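Local structure of Phikz039 (Pseudomonas phage phikz, 3ZBQ) at residues Ala15-Gly20 against Asp47-Ile52; Ile19-His24 against His41-Asp46; Ile33-Gln38 against Ser110-Ser115. The protein belongs to the tubulin/FtsZ superfamily, a phage tubulin-like protein whose nucleotide-binding domain holds guanosine-5'-diphosphate in this model. One frame throughout, in Å; residues are numbered along the deposited sequence.

Contact 1 of 3, residues Ala15-Gly20 against Asp47-Ile52; sequences AGFRIG and DNTIII. With GDP (guanosine-5'-diphosphate), chain B.
Phe-17 reaches from helix 13-23 to Ile-51 and Thr-49 of strand 49-51, an outermost strand in the Rossmann-like sheet of the tubulin-type nucleotide-binding domain. Between these two segments the packing is loose, although strand 30-34, with Tyr-32 edge-to-face, and the loop after it bury the ring. The ring tip CZ lies 4.0 Å from CD1 of Ile-51 and 4.2 Å from CG2 of Thr-49, and both methyl groups come in obliquely. Phenylalanine suits the place because its length spans the 9.9 Å between the CA atoms of Phe-17 and Thr-49. Thr-49 has CG2 anti to the backbone N (chi1 -60°), which presents the methyl to Phe-17 and leaves OG1 for polar bonding.

The tight side lies toward the nucleotide. The backbone N of Ala-15 donates to O2A of GDP at 2.9 Å, near the start of the helix, where the helix dipole would favour a phosphate; the small side chain lets the ligand lie close. Arg-18, bent at chi2 and chi3, brings the edge of its guanidinium to N7 of the base, which lies near the guanidinium plane, and NH1 donates to both N7 and O1A of GDP, each at 2.9 Å. At the partly exposed strand, OG1 of Thr-49 donates to OD1 of Asn-48 at 2.8 Å, approaching 38° above the carbonyl plane.

Contact 2 of 3, residues Ile19-His24 against His41-Asp46; sequences IGELFH and HKHNTD
Glu-21, late in helix 13-23, and His-43, in a type I turn from His-41 to Asn-44, bring their CA atoms within 6.5 Å, with no hydrogen bond between the two segments. The rings of His-24 and His-43 stack face to face, centroids 3.5 Å apart and planes 10° from parallel, and each CB also lies over the other's ring. His-24 has CG anti to its own N (chi1 176°), carrying the ring over its partner.

His-41 is sandwiched. CB of Glu-21 sits over one face, 3.5 Å from the ring centroid in a CH-pi contact, and its carboxylate stacks there too, 14° from the ring plane. OD1 of Asn-44 lies over the opposite face while accepting from the N of His-41 at 2.7 Å. ND1 of His-41 accepts the N-H of His-43, which lies close to the ring plane, and NE2 makes a weak bond to the O of Phe-17. Histidine suits the place because its ring offers two flat faces for packing and two edge nitrogens for polar partners in the surface loop between strands 30-34 and 49-51, which here packs on helix 13-23, the first helix of the tubulin-like nucleotide-binding domain.

Contact 3 of 3, residues Ile33-Gln38 against Ser110-Ser115; sequences IDTSVQ and STIGPS
The carbonyl O of Thr-111, next to the Ile-112 that packs on Ile-33, is gripped by two donors from one residue. Ser-115 N reaches it at 2.9 Å in the usual helical bond, and Ser-115 OG at 2.6 Å from the opposite face of the carbonyl plane. Serine fits here because its short hydroxyl can fold back onto the previous turn, beside the kink where Pro-114 has no N-H to give. Gly-113, lacking a CB, avoids crowding the proline ring.

Across the contact the packing is apolar and buried. CG2 of Ile-112 meets CG2 of Ile-33 at 3.8 Å, the side chains crossing obliquely. The other branch of Ile-112 runs along the strand end, its CD1 lying 4.0 Å from CA of Asp-34 and 4.3 Å from CG2 of Thr-35. Helix 109-122 packs on the parallel part of the sheet of the tubulin-type domain, where Ile-112 also touches Cys-12 of strand 7-12; the helix follows the glycine-rich tubulin signature loop, whose Ala-107 and Ser-108 bind GDP through their backbone N atoms. Thr-35 turns its methyl to the helix and hydrogen-bonds through OG1 to OG of Ser-108. Asp-34 points its CB away from the helix, with CG anti to the backbone N (chi1 -157°); its OD1 accepts the N-H of Thr-35 at 2.6 Å and its OD2 bonds to Asn-39 ND2.

Contacts 1 and 2 share Ile-19 and Gly-20 of helix 13-23, and their centres lie 7 Å apart. The loop of contact 2 is tied into the edge strand of contact 1 by two probable hydrogen bonds, Asn-44 ND2 to Thr-49 OG1 at 3.0 Å and Asn-48 ND2 to His-43 O at 3.1 Å. Contact 3, centred 8 Å from contact 1, joins it through the sheet, where Ile-52 N probably bonds to Asp-34 O at 2.7 Å. Contacts 2 and 3 are 15 Å apart, centre to centre. Contact 1 bonds GDP directly. The side chain of Asp-34 is about 4 Å from the bound GDP. The side chain of Glu-21 is about 8 Å from the bound GDP.

Contact 1 of 3, residues Ala15-Gly20 against Asp47-Ile52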
loop_
_atom_site.group_PDB
_atom_site.type_symbol
_atom_site.label_atom_id
_atom_site.label_comp_id
_atom_site.label_asym_id
_atom_site.label_seq_id
_atom_site.Cartn_x
_atom_site.Cartn_y
_atom_site.Cartn_z
ATOM N N ALA A 15 8.537 4.604 4.404
ATOM C CA ALA A 15 8.219 4.915 3.022
ATOM C C ALA A 15 6.998 5.826 2.986
ATOM O O ALA A 15 6.942 6.750 2.187
ATOM C CB ALA A 15 7.965 3.649 2.215
ATOM N N GLY A 16 6.039 5.562 3.865
ATOM C CA GLY A 16 4.820 6.361 3.933
ATOM C C GLY A 16 5.144 7.783 4.346
ATOM O O GLY A 16 4.638 8.731 3.756
ATOM N N PHE A 17 6.007 7.930 5.352
ATOM C CA PHE A 17 6.443 9.257 5.795
ATOM C C PHE A 17 7.155 10.044 4.692
ATOM O O PHE A 17 6.942 11.247 4.540
ATOM C CB PHE A 17 7.368 9.136 7.020
ATOM C CG PHE A 17 6.629 9.068 8.339
ATOM C CD1 PHE A 17 5.566 8.179 8.521
ATOM C CD2 PHE A 17 7.008 9.886 9.397
ATOM C CE1 PHE A 17 4.892 8.115 9.748
ATOM C CE2 PHE A 17 6.349 9.831 10.613
ATOM C CZ PHE A 17 5.297 8.941 10.799
ATOM N N ARG A 18 8.022 9.367 3.943
ATOM C CA ARG A 18 8.790 10.021 2.885
ATOM C C ARG A 18 7.900 10.447 1.723
ATOM O O ARG A 18 8.037 11.553 1.197
ATOM C CB ARG A 18 9.927 9.113 2.406
ATOM C CG ARG A 18 11.096 9.051 3.398
ATOM C CD ARG A 18 11.781 7.683 3.423
ATOM N NE ARG A 18 12.262 7.337 4.766
ATOM C CZ ARG A 18 12.348 6.092 5.230
ATOM N NH1 ARG A 18 12.006 5.068 4.453
ATOM N NH2 ARG A 18 12.786 5.869 6.467
ATOM N N ILE A 19 6.992 9.566 1.326
ATOM C CA ILE A 19 6.028 9.909 0.284
ATOM C C ILE A 19 5.156 11.081 0.750
ATOM O O ILE A 19 4.887 12.016 -0.008
ATOM C CB ILE A 19 5.138 8.712 -0.067
ATOM C CG1 ILE A 19 5.958 7.597 -0.730
ATOM C CG2 ILE A 19 3.974 9.160 -0.952
ATOM C CD1 ILE A 19 6.644 8.022 -2.017
ATOM N N GLY A 20 4.727 11.033 2.008
ATOM C CA GLY A 20 3.886 12.086 2.564
ATOM C C GLY A 20 4.587 13.432 2.588
ATOM O O GLY A 20 3.982 14.465 2.345
ATOM N N ASP A 47 -0.476 17.145 15.837
ATOM C CA ASP A 47 -1.868 16.938 15.452
ATOM C C ASP A 47 -2.078 15.870 14.378
ATOM O O ASP A 47 -3.141 15.255 14.323
ATOM C CB ASP A 47 -2.507 18.257 15.008
ATOM C CG ASP A 47 -2.643 19.245 16.150
ATOM O OD1 ASP A 47 -2.739 18.792 17.313
ATOM O OD2 ASP A 47 -2.648 20.468 15.887
ATOM N N ASN A 48 -1.073 15.638 13.536
ATOM C CA ASN A 48 -1.257 14.723 12.408
ATOM C C ASN A 48 -0.426 13.438 12.465
ATOM O O ASN A 48 -0.421 12.651 11.518
ATOM C CB ASN A 48 -1.036 15.451 11.069
ATOM C CG ASN A 48 0.418 15.836 10.830
ATOM O OD1 ASN A 48 1.315 15.510 11.618
ATOM N ND2 ASN A 48 0.659 16.527 9.729
ATOM N N THR A 49 0.269 13.221 13.575
ATOM C CA THR A 49 1.205 12.105 13.663
ATOM C C THR A 49 1.008 11.324 14.949
ATOM O O THR A 49 0.843 11.915 16.021
ATOM C CB THR A 49 2.657 12.616 13.603
ATOM O OG1 THR A 49 2.867 13.302 12.360
ATOM C CG2 THR A 49 3.672 11.460 13.732
ATOM N N ILE A 50 0.995 10.000 14.830
ATOM C CA ILE A 50 1.005 9.111 15.990
ATOM C C ILE A 50 2.228 8.214 15.884
ATOM O O ILE A 50 2.387 7.484 14.901
ATOM C CB ILE A 50 -0.258 8.221 16.063
ATOM C CG1 ILE A 50 -1.478 9.050 16.435
ATOM C CG2 ILE A 50 -0.069 7.119 17.101
ATOM C CD1 ILE A 50 -2.780 8.261 16.373
ATOM N N ILE A 51 3.094 8.286 16.888
ATOM C CA ILE A 51 4.264 7.413 16.973
ATOM C C ILE A 51 4.016 6.355 18.047
ATOM O O ILE A 51 3.735 6.684 19.199
ATOM C CB ILE A 51 5.537 8.210 17.288
ATOM C CG1 ILE A 51 5.753 9.293 16.232
ATOM C CG2 ILE A 51 6.759 7.279 17.357
ATOM C CD1 ILE A 51 5.809 8.753 14.803
ATOM N N ILE A 52 4.086 5.083 17.663
ATOM C CA ILE A 52 3.795 3.993 18.587
ATOM C C ILE A 52 5.089 3.554 19.247
ATOM O O ILE A 52 5.970 2.992 18.590
ATOM C CB ILE A 52 3.163 2.804 17.862
ATOM C CG1 ILE A 52 1.871 3.249 17.156
ATOM C CG2 ILE A 52 2.849 1.674 18.832
ATOM C CD1 ILE A 52 1.260 2.162 16.290
HETATM P PB GDP B . 9.121 0.572 7.668
HETATM O O1B GDP B . 9.383 1.892 8.348
HETATM O O2B GDP B . 7.716 0.538 7.102
HETATM O O3B GDP B . 9.342 -0.594 8.600
HETATM O O3A GDP B . 10.131 0.347 6.437
HETATM P PA GDP B . 10.531 1.438 5.325
HETATM O O1A GDP B . 11.236 2.672 5.833
HETATM O O2A GDP B . 9.316 1.802 4.498
HETATM O "O5'" GDP B . 11.557 0.612 4.426
HETATM C "C5'" GDP B . 11.201 -0.642 3.855
HETATM C "C4'" GDP B . 11.588 -0.644 2.378
HETATM O "O4'" GDP B . 10.757 0.275 1.669
HETATM C "C3'" GDP B . 13.004 -0.172 2.110
HETATM O "O3'" GDP B . 13.920 -1.276 2.195
HETATM C "C2'" GDP B . 12.910 0.387 0.711
HETATM O "O2'" GDP B . 12.987 -0.682 -0.234
HETATM C "C1'" GDP B . 11.487 0.889 0.608
HETATM N N9 GDP B . 11.391 2.350 0.815
HETATM C C8 GDP B . 11.541 3.042 1.961
HETATM N N7 GDP B . 11.355 4.368 1.753
HETATM C C5 GDP B . 11.059 4.539 0.448
HETATM C C6 GDP B . 10.747 5.674 -0.450
HETATM O O6 GDP B . 10.693 6.852 -0.016
HETATM N N1 GDP B . 10.501 5.388 -1.742
HETATM C C2 GDP B . 10.544 4.132 -2.235
HETATM N N2 GDP B . 10.303 3.910 -3.552
HETATM N N3 GDP B . 10.822 3.054 -1.473
HETATM C C4 GDP B . 11.083 3.201 -0.156
#

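Contact 2 of 3, residues Ile19-His24 against His41-Asp46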
loop_
_atom_site.group_PDB
_atom_site.type_symbol
_atom_site.label_atom_id
_atom_site.label_comp_id
_atom_site.label_asym_id
_atom_site.label_seq_id
_atom_site.Cartn_x
_atom_site.Cartn_y
_atom_site.Cartn_z
ATOM N N ILE A 19 6.992 9.566 1.326
ATOM C CA ILE A 19 6.028 9.909 0.284
ATOM C C ILE A 19 5.156 11.081 0.750
ATOM O O ILE A 19 4.887 12.016 -0.008
ATOM C CB ILE A 19 5.138 8.712 -0.067
ATOM C CG1 ILE A 19 5.958 7.597 -0.730
ATOM C CG2 ILE A 19 3.974 9.160 -0.952
ATOM C CD1 ILE A 19 6.644 8.022 -2.017
ATOM N N GLY A 20 4.727 11.033 2.008
ATOM C CA GLY A 20 3.886 12.086 2.564
ATOM C C GLY A 20 4.587 13.432 2.588
ATOM O O GLY A 20 3.982 14.465 2.345
ATOM N N GLU A 21 5.882 13.419 2.880
ATOM C CA GLU A 21 6.643 14.654 2.880
ATOM C C GLU A 21 6.706 15.236 1.477
ATOM O O GLU A 21 6.593 16.446 1.304
ATOM C CB GLU A 21 8.057 14.425 3.426
ATOM C CG GLU A 21 8.897 15.693 3.456
ATOM C CD GLU A 21 10.332 15.454 3.902
ATOM O OE1 GLU A 21 10.734 14.279 4.059
ATOM O OE2 GLU A 21 11.057 16.453 4.095
ATOM N N LEU A 22 6.870 14.373 0.476
ATOM C CA LEU A 22 6.886 14.817 -0.918
ATOM C C LEU A 22 5.501 15.288 -1.379
ATOM O O LEU A 22 5.394 16.138 -2.254
ATOM C CB LEU A 22 7.383 13.705 -1.851
ATOM C CG LEU A 22 8.828 13.243 -1.645
ATOM C CD1 LEU A 22 9.190 12.094 -2.581
ATOM C CD2 LEU A 22 9.783 14.412 -1.845
ATOM N N PHE A 23 4.453 14.736 -0.775
ATOM C CA PHE A 23 3.079 14.989 -1.213
ATOM C C PHE A 23 2.482 16.192 -0.489
ATOM O O PHE A 23 1.357 16.612 -0.774
ATOM C CB PHE A 23 2.219 13.750 -0.955
ATOM C CG PHE A 23 0.844 13.818 -1.570
ATOM C CD1 PHE A 23 0.690 13.842 -2.949
ATOM C CD2 PHE A 23 -0.289 13.848 -0.768
ATOM C CE1 PHE A 23 -0.575 13.890 -3.525
ATOM C CE2 PHE A 23 -1.559 13.902 -1.337
ATOM C CZ PHE A 23 -1.697 13.923 -2.713
ATOM N N HIS A 24 3.240 16.753 0.446
ATOM C CA HIS A 24 2.699 17.797 1.308
ATOM C C HIS A 24 2.184 19.018 0.544
ATOM O O HIS A 24 2.873 19.567 -0.318
ATOM C CB HIS A 24 3.720 18.250 2.341
ATOM C CG HIS A 24 3.236 19.391 3.176
ATOM N ND1 HIS A 24 2.345 19.226 4.215
ATOM C CD2 HIS A 24 3.482 20.720 3.093
ATOM C CE1 HIS A 24 2.081 20.405 4.753
ATOM N NE2 HIS A 24 2.757 21.326 4.091
ATOM N N HIS A 41 9.535 14.425 9.898
ATOM C CA HIS A 41 10.108 15.496 9.099
ATOM C C HIS A 41 9.348 16.789 9.391
ATOM O O HIS A 41 8.469 16.817 10.263
ATOM C CB HIS A 41 10.039 15.137 7.614
ATOM C CG HIS A 41 8.699 14.633 7.181
ATOM N ND1 HIS A 41 7.588 15.447 7.097
ATOM C CD2 HIS A 41 8.283 13.393 6.827
ATOM C CE1 HIS A 41 6.549 14.732 6.696
ATOM N NE2 HIS A 41 6.945 13.483 6.520
ATOM N N LYS A 42 9.676 17.846 8.654
ATOM C CA LYS A 42 9.143 19.177 8.937
ATOM C C LYS A 42 7.612 19.262 8.898
ATOM O O LYS A 42 7.022 20.156 9.506
ATOM C CB LYS A 42 9.740 20.204 7.972
ATOM C CG LYS A 42 9.580 21.645 8.425
ATOM C CD LYS A 42 10.167 22.601 7.399
ATOM C CE LYS A 42 10.557 23.927 8.037
ATOM N NZ LYS A 42 11.011 24.937 7.038
ATOM N N HIS A 43 6.969 18.335 8.193
ATOM C CA HIS A 43 5.512 18.392 8.041
ATOM C C HIS A 43 4.759 17.461 9.003
ATOM O O HIS A 43 3.525 17.374 8.968
ATOM C CB HIS A 43 5.111 18.146 6.584
ATOM C CG HIS A 43 5.701 19.136 5.625
ATOM N ND1 HIS A 43 5.535 20.499 5.768
ATOM C CD2 HIS A 43 6.456 18.964 4.514
ATOM C CE1 HIS A 43 6.167 21.123 4.787
ATOM N NE2 HIS A 43 6.729 20.213 4.009
ATOM N N ASN A 44 5.501 16.775 9.867
ATOM C CA ASN A 44 4.882 16.014 10.945
ATOM C C ASN A 44 4.604 16.926 12.123
ATOM O O ASN A 44 5.511 17.579 12.634
ATOM C CB ASN A 44 5.775 14.864 11.399
ATOM C CG ASN A 44 5.910 13.786 10.353
ATOM O OD1 ASN A 44 6.936 13.688 9.676
ATOM N ND2 ASN A 44 4.868 12.968 10.204
ATOM N N THR A 45 3.346 16.971 12.549
ATOM C CA THR A 45 2.957 17.777 13.702
ATOM C C THR A 45 2.408 16.881 14.809
ATOM O O THR A 45 2.198 15.683 14.601
ATOM C CB THR A 45 1.890 18.820 13.330
ATOM O OG1 THR A 45 0.645 18.163 13.057
ATOM C CG2 THR A 45 2.327 19.626 12.109
ATOM N N ASP A 46 2.177 17.462 15.984
ATOM C CA ASP A 46 1.568 16.721 17.081
ATOM C C ASP A 46 0.131 16.355 16.722
ATOM O O ASP A 46 -0.414 15.376 17.232
ATOM C CB ASP A 46 1.585 17.540 18.378
ATOM C CG ASP A 46 2.985 17.939 18.806
ATOM O OD1 ASP A 46 3.947 17.245 18.420
ATOM O OD2 ASP A 46 3.119 18.951 19.530
#

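Contact 3 of 3, residues Ile33-Gln38 against Ser110-Ser115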
loop_
_atom_site.group_PDB
_atom_site.type_symbol
_atom_site.label_atom_id
_atom_site.label_comp_id
_atom_site.label_asym_id
_atom_site.label_seq_id
_atom_site.Cartn_x
_atom_site.Cartn_y
_atom_site.Cartn_z
ATOM N N ILE A 33 1.516 7.526 10.782
ATOM C CA ILE A 33 1.614 6.545 11.854
ATOM C C ILE A 33 2.890 5.734 11.676
ATOM O O ILE A 33 3.135 5.169 10.611
ATOM C CB ILE A 33 0.404 5.574 11.876
ATOM C CG1 ILE A 33 -0.927 6.330 11.769
ATOM C CG2 ILE A 33 0.421 4.719 13.141
ATOM C CD1 ILE A 33 -1.378 6.543 10.354
ATOM N N ASP A 34 3.705 5.672 12.721
ATOM C CA ASP A 34 4.969 4.945 12.641
ATOM C C ASP A 34 5.361 4.435 14.016
ATOM O O ASP A 34 4.671 4.689 15.011
ATOM C CB ASP A 34 6.068 5.862 12.102
ATOM C CG ASP A 34 7.220 5.101 11.461
ATOM O OD1 ASP A 34 7.318 3.860 11.637
ATOM O OD2 ASP A 34 8.032 5.757 10.772
ATOM N N THR A 35 6.473 3.714 14.061
ATOM C CA THR A 35 7.047 3.211 15.310
ATOM C C THR A 35 8.395 3.880 15.561
ATOM O O THR A 35 9.232 3.378 16.316
ATOM C CB THR A 35 7.259 1.694 15.241
ATOM O OG1 THR A 35 8.118 1.408 14.131
ATOM C CG2 THR A 35 5.917 0.970 15.030
ATOM N N SER A 36 8.604 5.024 14.924
ATOM C CA SER A 36 9.922 5.653 14.903
ATOM C C SER A 36 9.789 7.172 14.886
ATOM O O SER A 36 9.001 7.714 14.108
ATOM C CB SER A 36 10.679 5.171 13.662
ATOM O OG SER A 36 11.744 6.038 13.310
ATOM N N VAL A 37 10.537 7.860 15.753
ATOM C CA VAL A 37 10.537 9.327 15.743
ATOM C C VAL A 37 11.522 9.861 14.711
ATOM O O VAL A 37 11.416 11.001 14.270
ATOM C CB VAL A 37 10.837 9.932 17.133
ATOM C CG1 VAL A 37 9.832 9.433 18.142
ATOM C CG2 VAL A 37 12.251 9.581 17.583
ATOM N N GLN A 38 12.476 9.023 14.322
ATOM C CA GLN A 38 13.508 9.448 13.385
ATOM C C GLN A 38 12.917 9.831 12.024
ATOM O O GLN A 38 13.397 10.761 11.366
ATOM C CB GLN A 38 14.570 8.360 13.215
ATOM C CG GLN A 38 15.847 8.885 12.591
ATOM C CD GLN A 38 16.376 8.007 11.480
ATOM O OE1 GLN A 38 15.819 6.953 11.185
ATOM N NE2 GLN A 38 17.468 8.445 10.852
ATOM N N SER A 110 4.138 -2.117 6.605
ATOM C CA SER A 110 3.523 -3.345 6.097
ATOM C C SER A 110 2.692 -4.100 7.136
ATOM O O SER A 110 2.142 -5.164 6.846
ATOM C CB SER A 110 4.589 -4.278 5.549
ATOM O OG SER A 110 5.334 -4.855 6.616
ATOM N N THR A 111 2.601 -3.557 8.342
ATOM C CA THR A 111 1.706 -4.112 9.356
ATOM C C THR A 111 0.661 -3.075 9.757
ATOM O O THR A 111 -0.535 -3.370 9.745
ATOM C CB THR A 111 2.481 -4.638 10.594
ATOM O OG1 THR A 111 3.321 -3.598 11.105
ATOM C CG2 THR A 111 3.331 -5.837 10.207
ATOM N N ILE A 112 1.102 -1.862 10.086
ATOM C CA ILE A 112 0.179 -0.760 10.377
ATOM C C ILE A 112 -0.786 -0.517 9.210
ATOM O O ILE A 112 -1.989 -0.412 9.412
ATOM C CB ILE A 112 0.923 0.565 10.682
ATOM C CG1 ILE A 112 1.742 0.445 11.967
ATOM C CG2 ILE A 112 -0.065 1.726 10.810
ATOM C CD1 ILE A 112 2.752 1.599 12.162
ATOM N N GLY A 113 -0.249 -0.430 7.994
ATOM C CA GLY A 113 -1.065 -0.133 6.823
ATOM C C GLY A 113 -2.172 -1.142 6.607
ATOM O O GLY A 113 -3.363 -0.790 6.612
ATOM N N PRO A 114 -1.799 -2.411 6.392
ATOM C CA PRO A 114 -2.827 -3.438 6.198
ATOM C C PRO A 114 -3.751 -3.601 7.405
ATOM O O PRO A 114 -4.925 -3.922 7.219
ATOM C CB PRO A 114 -2.007 -4.704 5.957
ATOM C CG PRO A 114 -0.738 -4.199 5.314
ATOM C CD PRO A 114 -0.450 -2.900 6.045
ATOM N N SER A 115 -3.248 -3.376 8.616
ATOM C CA SER A 115 -4.124 -3.429 9.788
ATOM C C SER A 115 -5.166 -2.327 9.766
ATOM O O SER A 115 -6.318 -2.554 10.147
ATOM C CB SER A 115 -3.331 -3.366 11.092
ATOM O OG SER A 115 -2.449 -4.463 11.182
#